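PDB 4OW5: fusolin from Unidentified entomopoxvirus, which enhances the virulence of entomopoxviruses, crystallises in vivo into viral spindles and, as a chitin-binding relative of lytic polysaccharide monooxygenases, probably attacks chitin. Local coordinates for residues Gly2-Thr5 with Phe6-Ala9; Trp21-Pro24 with Asp25-Ile29; Asp163-Trp167 with Gln168-Asn172. All blocks are in the same frame, centred on the assembly; numbering follows the deposited sequence.

The three contacts follow one another along the chain, none nested in or crossing another, and all lie in the lytic polysaccharide monooxygenase-like part of the protein. Interaction 1 comes first, turning strand 2-6 back toward helix 10-17. Interaction 2 folds the loop between helices 10-17 and 32-47 through two successive turns; the centres of these two contacts are about 24 Å apart. Much later, interaction 3 closes the loop that leads from strand 147-154 into its antiparallel neighbour 170-176, in the other sheet. Its centre lies about 19 Å from that of interaction 1 and about 31 Å from that of interaction 2. All three also have partners on the second subunit.

Interaction 1 of 3, residues Gly2-Thr5 with Phe6-Ala9; sequences GYIT and FPIA
In Ile4 the CG1 branch lies beside the backbone N (chi1 -37°), which leaves CG2 on the far side from that N, against the carbonyl of Pro7, and CB and CG1 for the methyl of Ala9. The setting is the end of strand 2-6 in the four-stranded sheet, where a classic beta bulge puts both Thr5 and Phe6 opposite Glu137 of strand 131-140. The chain then reverses through a cis peptide bond before Pro7, which brings the CA atoms of Ile4 and Ala9 to 4.9 Å. The reversal is closed by the bond from Ala9 N to Ile4 O, 2.9 Å long and fairly straight (158° at the hydrogen), although the donor sits well above the carbonyl plane. Ala9 is also the N-cap residue of helix 10-17, so this bond ties the strand to the start of the helix. Beside it, Ile4 CB packs against Ala9 CB at 4.0 Å, and Ile4 CG2 reaches Pro7 CD at 4.3 Å. Thr5 OG1 is hydrogen-bonded to the carboxylate of Glu137. The Phe6 side chain leads away from residues 2-5, though its CB still touches the Thr5 carbonyl group, and its ring meets that of Tyr348 of the second subunit, whose Tyr345 hydroxyl bonds to Ile8 N. The closest approach of the Ile4 side chain is CG2 to Pro7 O, at 3.2 Å.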
loop_
_atom_site.group_PDB
_atom_site.type_symbol
_atom_site.label_atom_id
_atom_site.label_comp_id
_atom_site.label_asym_id
_atom_site.label_seq_id
_atom_site.Cartn_x
_atom_site.Cartn_y
_atom_site.Cartn_z
ATOM N N GLY A 2 -9.431 -0.880 30.260
ATOM C CA GLY A 2 -10.066 -0.607 28.985
ATOM C C GLY A 2 -9.144 -0.777 27.815
ATOM O O GLY A 2 -7.982 -1.159 27.973
ATOM N N TYR A 3 -9.691 -0.529 26.638
ATOM C CA TYR A 3 -9.012 -0.689 25.367
ATOM C C TYR A 3 -9.656 0.211 24.295
ATOM O O TYR A 3 -10.788 0.675 24.454
ATOM C CB TYR A 3 -9.020 -2.167 24.909
ATOM C CG TYR A 3 -10.350 -2.869 25.081
ATOM C CD1 TYR A 3 -11.451 -2.519 24.308
ATOM C CD2 TYR A 3 -10.543 -3.808 26.099
ATOM C CE1 TYR A 3 -12.711 -3.036 24.570
ATOM C CE2 TYR A 3 -11.792 -4.394 26.314
ATOM C CZ TYR A 3 -12.876 -3.984 25.560
ATOM O OH TYR A 3 -14.123 -4.527 25.696
ATOM N N ILE A 4 -8.907 0.467 23.231
ATOM C CA ILE A 4 -9.386 1.250 22.089
ATOM C C ILE A 4 -10.361 0.367 21.333
ATOM O O ILE A 4 -9.982 -0.754 20.998
ATOM C CB ILE A 4 -8.303 1.758 21.102
ATOM C CG1 ILE A 4 -6.978 2.189 21.756
ATOM C CG2 ILE A 4 -8.875 2.884 20.229
ATOM C CD1 ILE A 4 -5.796 2.151 20.693
ATOM N N THR A 5 -11.591 0.858 21.070
ATOM C CA THR A 5 -12.576 0.134 20.266
ATOM C C THR A 5 -12.641 0.730 18.884
ATOM O O THR A 5 -13.002 0.019 17.960
ATOM C CB THR A 5 -13.929 0.044 20.907
ATOM O OG1 THR A 5 -14.305 1.327 21.385
ATOM C CG2 THR A 5 -13.958 -1.010 21.991
ATOM N N PHE A 6 -12.303 1.992 18.712
ATOM C CA PHE A 6 -12.257 2.556 17.349
ATOM C C PHE A 6 -11.145 3.579 17.235
ATOM O O PHE A 6 -11.246 4.597 17.909
ATOM C CB PHE A 6 -13.581 3.198 16.902
ATOM C CG PHE A 6 -13.494 3.524 15.430
ATOM C CD1 PHE A 6 -13.428 2.512 14.490
ATOM C CD2 PHE A 6 -13.321 4.833 14.997
ATOM C CE1 PHE A 6 -13.155 2.785 13.164
ATOM C CE2 PHE A 6 -13.146 5.121 13.636
ATOM C CZ PHE A 6 -13.079 4.084 12.726
ATOM N N PRO A 7 -10.112 3.373 16.376
ATOM C CA PRO A 7 -9.824 2.148 15.581
ATOM C C PRO A 7 -9.483 1.017 16.546
ATOM O O PRO A 7 -8.769 1.264 17.511
ATOM C CB PRO A 7 -8.617 2.534 14.704
ATOM C CG PRO A 7 -8.284 3.930 15.002
ATOM C CD PRO A 7 -9.038 4.365 16.247
ATOM N N ILE A 8 -9.985 -0.176 16.308
ATOM C CA ILE A 8 -9.840 -1.302 17.243
ATOM C C ILE A 8 -8.379 -1.543 17.606
ATOM O O ILE A 8 -7.510 -1.555 16.721
ATOM C CB ILE A 8 -10.535 -2.583 16.729
ATOM C CG1 ILE A 8 -10.651 -3.626 17.854
ATOM C CG2 ILE A 8 -9.902 -3.175 15.475
ATOM C CD1 ILE A 8 -11.567 -4.854 17.515
ATOM N N ALA A 9 -8.095 -1.665 18.927
ATOM C CA ALA A 9 -6.731 -1.904 19.372
ATOM C C ALA A 9 -6.283 -3.301 18.887
ATOM O O ALA A 9 -7.104 -4.215 18.769
ATOM C CB ALA A 9 -6.633 -1.834 20.883
#

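Interaction 2 of 3, residues Trp21-Pro24 with Asp25-Ile29; sequences WWPP and DGSGI. Unlike the reference sequence in segment 25-29: Asp25 (reference Gly). With EDO (1,2-ethanediol), chain D.
Pro23 to Gly26 and Gly26 to Ile29 form two consecutive type I beta turns that share Gly26, and the peptide bond before Pro23 is cis. The first turn is closed by a weak bond from Gly26 N to Pro23 O, 3.3 Å long but nearly straight at 164°. The second is closed by Ile29 N donating to Gly26 O at 3.0 Å. A water links the two turns, giving a proton to Pro23 O and accepting one from Gly28 N, so the carbonyl of Pro23 serves both the water and Gly26.

Among the side chains, the pyrrolidine of Pro23 lies against the second turn. Pro23 CG touches Ser27 OG at 3.5 Å, its CB faces Asp25 OD1 at 3.7 Å, and its CD lies 3.9 Å from Gly28 N. Pro24 sets CD over one face of the Trp22 indole, 3.6 Å above the plane and offset toward the rim. Trp21 NE1 donates at its ring edge to O1 of an ethanediol, probably from the crystallisation liquor, at 3.3 Å.

Asp25, which differs from the reference sequence, makes an Asx turn: with CG lodged between the backbone N and the carbonyl carbon (chi1 70°), OD1 folds forward over the chain and accepts from Ser27 N at 160°. That donor stands far above the carboxylate plane. Ser27 OG gives Asp25 OD1 a second bond, 2.8 Å, on the syn side and close to the plane, so two donors from one residue grip a single oxygen and should restrict the rotation of the carboxylate.

This loop packs against helices 32-47 and 52-64, with Tyr38 and Gln39 bonded to the carbonyls of Pro24 and Asp25. Asp258 of the second subunit packs on Pro23 and Pro24 and takes a weak bond from Trp22 NE1.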
loop_
_atom_site.group_PDB
_atom_site.type_symbol
_atom_site.label_atom_id
_atom_site.label_comp_id
_atom_site.label_asym_id
_atom_site.label_seq_id
_atom_site.Cartn_x
_atom_site.Cartn_y
_atom_site.Cartn_z
ATOM N N TRP A 21 -8.783 -20.017 22.990
ATOM C CA TRP A 21 -8.995 -20.790 24.224
ATOM C C TRP A 21 -8.664 -22.261 24.025
ATOM O O TRP A 21 -8.292 -22.940 24.978
ATOM C CB TRP A 21 -10.446 -20.662 24.728
ATOM C CG TRP A 21 -10.781 -19.331 25.299
ATOM C CD1 TRP A 21 -11.764 -18.488 24.885
ATOM C CD2 TRP A 21 -10.140 -18.692 26.410
ATOM N NE1 TRP A 21 -11.740 -17.339 25.640
ATOM C CE2 TRP A 21 -10.809 -17.472 26.634
ATOM C CE3 TRP A 21 -9.052 -19.023 27.222
ATOM C CZ2 TRP A 21 -10.377 -16.553 27.600
ATOM C CZ3 TRP A 21 -8.679 -18.151 28.229
ATOM C CH2 TRP A 21 -9.339 -16.933 28.411
ATOM N N TRP A 22 -8.834 -22.753 22.803
ATOM C CA TRP A 22 -8.617 -24.155 22.477
ATOM C C TRP A 22 -8.493 -24.317 20.966
ATOM O O TRP A 22 -9.283 -23.684 20.264
ATOM C CB TRP A 22 -9.810 -25.002 22.989
ATOM C CG TRP A 22 -9.487 -26.456 23.028
ATOM C CD1 TRP A 22 -9.638 -27.351 22.010
ATOM C CD2 TRP A 22 -8.672 -27.098 24.009
ATOM N NE1 TRP A 22 -9.037 -28.541 22.336
ATOM C CE2 TRP A 22 -8.435 -28.414 23.562
ATOM C CE3 TRP A 22 -8.116 -26.685 25.227
ATOM C CZ2 TRP A 22 -7.661 -29.318 24.290
ATOM C CZ3 TRP A 22 -7.402 -27.602 25.977
ATOM C CH2 TRP A 22 -7.166 -28.897 25.501
ATOM N N PRO A 23 -7.604 -25.154 20.400
ATOM C CA PRO A 23 -6.526 -25.947 21.032
ATOM C C PRO A 23 -5.495 -25.062 21.759
ATOM O O PRO A 23 -5.390 -23.869 21.459
ATOM C CB PRO A 23 -5.878 -26.677 19.847
ATOM C CG PRO A 23 -6.781 -26.508 18.707
ATOM C CD PRO A 23 -7.552 -25.264 18.935
ATOM N N PRO A 24 -4.755 -25.617 22.741
ATOM C CA PRO A 24 -3.827 -24.777 23.523
ATOM C C PRO A 24 -2.638 -24.201 22.761
ATOM O O PRO A 24 -2.070 -23.246 23.243
ATOM C CB PRO A 24 -3.333 -25.709 24.642
ATOM C CG PRO A 24 -3.731 -27.059 24.267
ATOM C CD PRO A 24 -4.783 -27.011 23.232
ATOM N N ASP A 25 -2.243 -24.758 21.620
ATOM C CA ASP A 25 -1.113 -24.227 20.870
ATOM C C ASP A 25 -1.480 -23.016 19.973
ATOM O O ASP A 25 -0.628 -22.553 19.233
ATOM C CB ASP A 25 -0.481 -25.327 20.013
ATOM C CG ASP A 25 -1.301 -25.818 18.823
ATOM O OD1 ASP A 25 -2.521 -25.564 18.790
ATOM O OD2 ASP A 25 -0.733 -26.497 17.960
ATOM N N GLY A 26 -2.734 -22.573 19.980
ATOM C CA GLY A 26 -3.159 -21.439 19.170
ATOM C C GLY A 26 -3.433 -21.724 17.719
ATOM O O GLY A 26 -3.705 -20.785 16.975
ATOM N N SER A 27 -3.418 -23.006 17.298
ATOM C CA SER A 27 -3.656 -23.386 15.901
ATOM C C SER A 27 -5.114 -23.077 15.443
ATOM O O SER A 27 -5.375 -23.108 14.273
ATOM C CB SER A 27 -3.355 -24.871 15.701
ATOM O OG SER A 27 -4.237 -25.621 16.522
ATOM N N GLY A 28 -6.024 -22.781 16.354
ATOM C CA GLY A 28 -7.394 -22.404 16.021
ATOM C C GLY A 28 -7.551 -20.912 15.774
ATOM O O GLY A 28 -8.647 -20.440 15.449
ATOM N N ILE A 29 -6.465 -20.136 15.935
ATOM C CA ILE A 29 -6.535 -18.686 15.717
ATOM C C ILE A 29 -6.493 -18.410 14.201
ATOM O O ILE A 29 -5.537 -18.801 13.536
ATOM C CB ILE A 29 -5.410 -17.948 16.471
ATOM C CG1 ILE A 29 -5.535 -18.194 17.987
ATOM C CG2 ILE A 29 -5.456 -16.449 16.156
ATOM C CD1 ILE A 29 -4.277 -17.930 18.762
HETATM C C1 EDO D . -13.773 -14.631 24.154
HETATM O O1 EDO D . -12.848 -14.314 25.169
HETATM C C2 EDO D . -13.032 -15.154 22.921
HETATM O O2 EDO D . -13.415 -14.425 21.769
HETATM O O HOH W 1 -6.259 -22.254 19.314
#

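Interaction 3 of 3, residues Asp163-Trp167 with Gln168-Asn172; sequences DQVTW and QQLIN. With EDO (1,2-ethanediol), chain H; EDO (1,2-ethanediol), chain B.
Thr166 and Trp167 meet Gln169 and Leu170 through two backbone hydrogen bonds that wind the chain into a short 3-10 turn. Gln169 N reaches Thr166 O at 2.9 Å with a bent angle of 148°, and Leu170 N reaches Trp167 O at 3.1 Å and 162°. Both are i to i+3 bonds, and in each the donor lies well above the carbonyl plane. A further backbone donor, Val165 N, bonds to O1 of an ethanediol, probably from the crystallisation liquor, at 2.7 Å.

Apolar contacts gather on one methyl. Leu170 CD1 lies 3.8 Å from Trp167 CE3 and 4.1 Å from Val165 CG1, the side chains of Val165 and Leu170 crossing at about a right angle. The first torsion of Leu170 (chi1 -73°) turns CG back over the turn, and the extended second torsion sets CD1 between those two groups.

The turn leads directly into strand 170-176, whose antiparallel partner is 147-154; Gln169 and Ile171 pair through their backbones with Val155 and Ile153. The Trp167 indole is held edge-to-face by Tyr152 and Tyr212, and its NE1 bonds to Val88 O, which satisfies the polar atom of this buried ring.

Polar side chains lie along the other flank. The aliphatic part of Gln169 passes at a slant over Thr166, with Gln169 CG 3.5 Å from Thr166 OG1, while Asp163 OD2 is bonded to Asn159 N.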
loop_
_atom_site.group_PDB
_atom_site.type_symbol
_atom_site.label_atom_id
_atom_site.label_comp_id
_atom_site.label_asym_id
_atom_site.label_seq_id
_atom_site.Cartn_x
_atom_site.Cartn_y
_atom_site.Cartn_z
ATOM N N ASP A 163 9.303 -3.551 11.636
ATOM C CA ASP A 163 9.744 -2.781 12.788
ATOM C C ASP A 163 8.948 -2.998 14.041
ATOM O O ASP A 163 7.723 -3.082 13.978
ATOM C CB ASP A 163 9.590 -1.289 12.505
ATOM C CG ASP A 163 10.280 -0.753 11.283
ATOM O OD1 ASP A 163 11.337 -1.330 10.891
ATOM O OD2 ASP A 163 9.912 0.359 10.850
ATOM N N GLN A 164 9.625 -2.855 15.181
ATOM C CA GLN A 164 8.970 -2.741 16.473
ATOM C C GLN A 164 8.622 -1.282 16.577
ATOM O O GLN A 164 9.360 -0.466 16.042
ATOM C CB GLN A 164 9.848 -3.163 17.657
ATOM C CG GLN A 164 9.693 -4.595 18.116
ATOM C CD GLN A 164 10.290 -5.527 17.129
ATOM O OE1 GLN A 164 11.508 -5.472 16.859
ATOM N NE2 GLN A 164 9.471 -6.390 16.552
ATOM N N VAL A 165 7.532 -0.939 17.269
ATOM C CA VAL A 165 7.138 0.450 17.505
ATOM C C VAL A 165 8.009 0.969 18.655
ATOM O O VAL A 165 8.095 0.297 19.689
ATOM C CB VAL A 165 5.612 0.545 17.869
ATOM C CG1 VAL A 165 5.263 1.924 18.412
ATOM C CG2 VAL A 165 4.731 0.209 16.673
ATOM N N THR A 166 8.583 2.162 18.518
ATOM C CA THR A 166 9.421 2.792 19.549
ATOM C C THR A 166 9.005 4.247 19.747
ATOM O O THR A 166 8.435 4.841 18.830
ATOM C CB THR A 166 10.918 2.717 19.147
ATOM O OG1 THR A 166 11.132 3.521 17.999
ATOM C CG2 THR A 166 11.404 1.279 18.902
ATOM N N TRP A 167 9.362 4.841 20.897
ATOM C CA TRP A 167 9.026 6.240 21.174
ATOM C C TRP A 167 9.685 7.173 20.130
ATOM O O TRP A 167 9.046 8.148 19.718
ATOM C CB TRP A 167 9.374 6.648 22.613
ATOM C CG TRP A 167 8.514 6.018 23.654
ATOM C CD1 TRP A 167 8.849 5.003 24.504
ATOM C CD2 TRP A 167 7.161 6.375 23.971
ATOM N NE1 TRP A 167 7.791 4.716 25.333
ATOM C CE2 TRP A 167 6.732 5.518 25.006
ATOM C CE3 TRP A 167 6.231 7.229 23.389
ATOM C CZ2 TRP A 167 5.457 5.601 25.562
ATOM C CZ3 TRP A 167 4.962 7.311 23.945
ATOM C CH2 TRP A 167 4.606 6.539 25.049
ATOM N N GLN A 168 10.869 6.806 19.584
ATOM C CA GLN A 168 11.539 7.634 18.572
ATOM C C GLN A 168 10.796 7.611 17.231
ATOM O O GLN A 168 11.058 8.472 16.406
ATOM C CB GLN A 168 13.014 7.231 18.393
ATOM C CG GLN A 168 13.842 7.522 19.639
ATOM C CD GLN A 168 14.059 6.262 20.465
ATOM O OE1 GLN A 168 13.198 5.370 20.544
ATOM N NE2 GLN A 168 15.216 6.144 21.086
ATOM N N GLN A 169 9.871 6.657 17.002
ATOM C CA GLN A 169 9.055 6.616 15.790
ATOM C C GLN A 169 7.633 7.136 15.980
ATOM O O GLN A 169 6.854 7.005 15.044
ATOM C CB GLN A 169 8.942 5.176 15.274
ATOM C CG GLN A 169 10.270 4.638 14.789
ATOM C CD GLN A 169 10.095 3.179 14.457
ATOM O OE1 GLN A 169 9.884 2.335 15.360
ATOM N NE2 GLN A 169 10.056 2.878 13.171
ATOM N N LEU A 170 7.301 7.724 17.140
ATOM C CA LEU A 170 5.978 8.231 17.480
ATOM C C LEU A 170 5.937 9.768 17.582
ATOM O O LEU A 170 6.793 10.367 18.199
ATOM C CB LEU A 170 5.529 7.629 18.836
ATOM C CG LEU A 170 5.148 6.157 18.793
ATOM C CD1 LEU A 170 4.901 5.639 20.191
ATOM C CD2 LEU A 170 4.012 5.901 17.825
ATOM N N ILE A 171 4.896 10.374 17.010
ATOM C CA ILE A 171 4.615 11.803 17.017
ATOM C C ILE A 171 3.329 12.034 17.795
ATOM O O ILE A 171 2.296 11.463 17.419
ATOM C CB ILE A 171 4.432 12.341 15.559
ATOM C CG1 ILE A 171 5.717 12.143 14.695
ATOM C CG2 ILE A 171 4.031 13.836 15.590
ATOM C CD1 ILE A 171 5.424 12.170 13.239
ATOM N N ASN A 172 3.365 12.893 18.826
ATOM C CA ASN A 172 2.163 13.200 19.592
ATOM C C ASN A 172 1.195 14.055 18.754
ATOM O O ASN A 172 1.597 15.081 18.204
ATOM C CB ASN A 172 2.509 13.919 20.884
ATOM C CG ASN A 172 1.299 14.090 21.752
ATOM O OD1 ASN A 172 0.664 15.134 21.740
ATOM N ND2 ASN A 172 0.781 13.000 22.302
HETATM C C1 EDO H . 5.104 -3.361 17.612
HETATM O O1 EDO H . 6.326 -3.201 18.246
HETATM C C2 EDO H . 5.196 -4.264 16.376
HETATM O O2 EDO H . 4.166 -3.807 15.533
HETATM C C1 EDO B . -0.368 17.952 20.486
HETATM O O1 EDO B . 0.919 17.582 20.046
HETATM C C2 EDO B . -0.384 18.184 22.005
HETATM O O2 EDO B . 0.862 18.685 22.443
#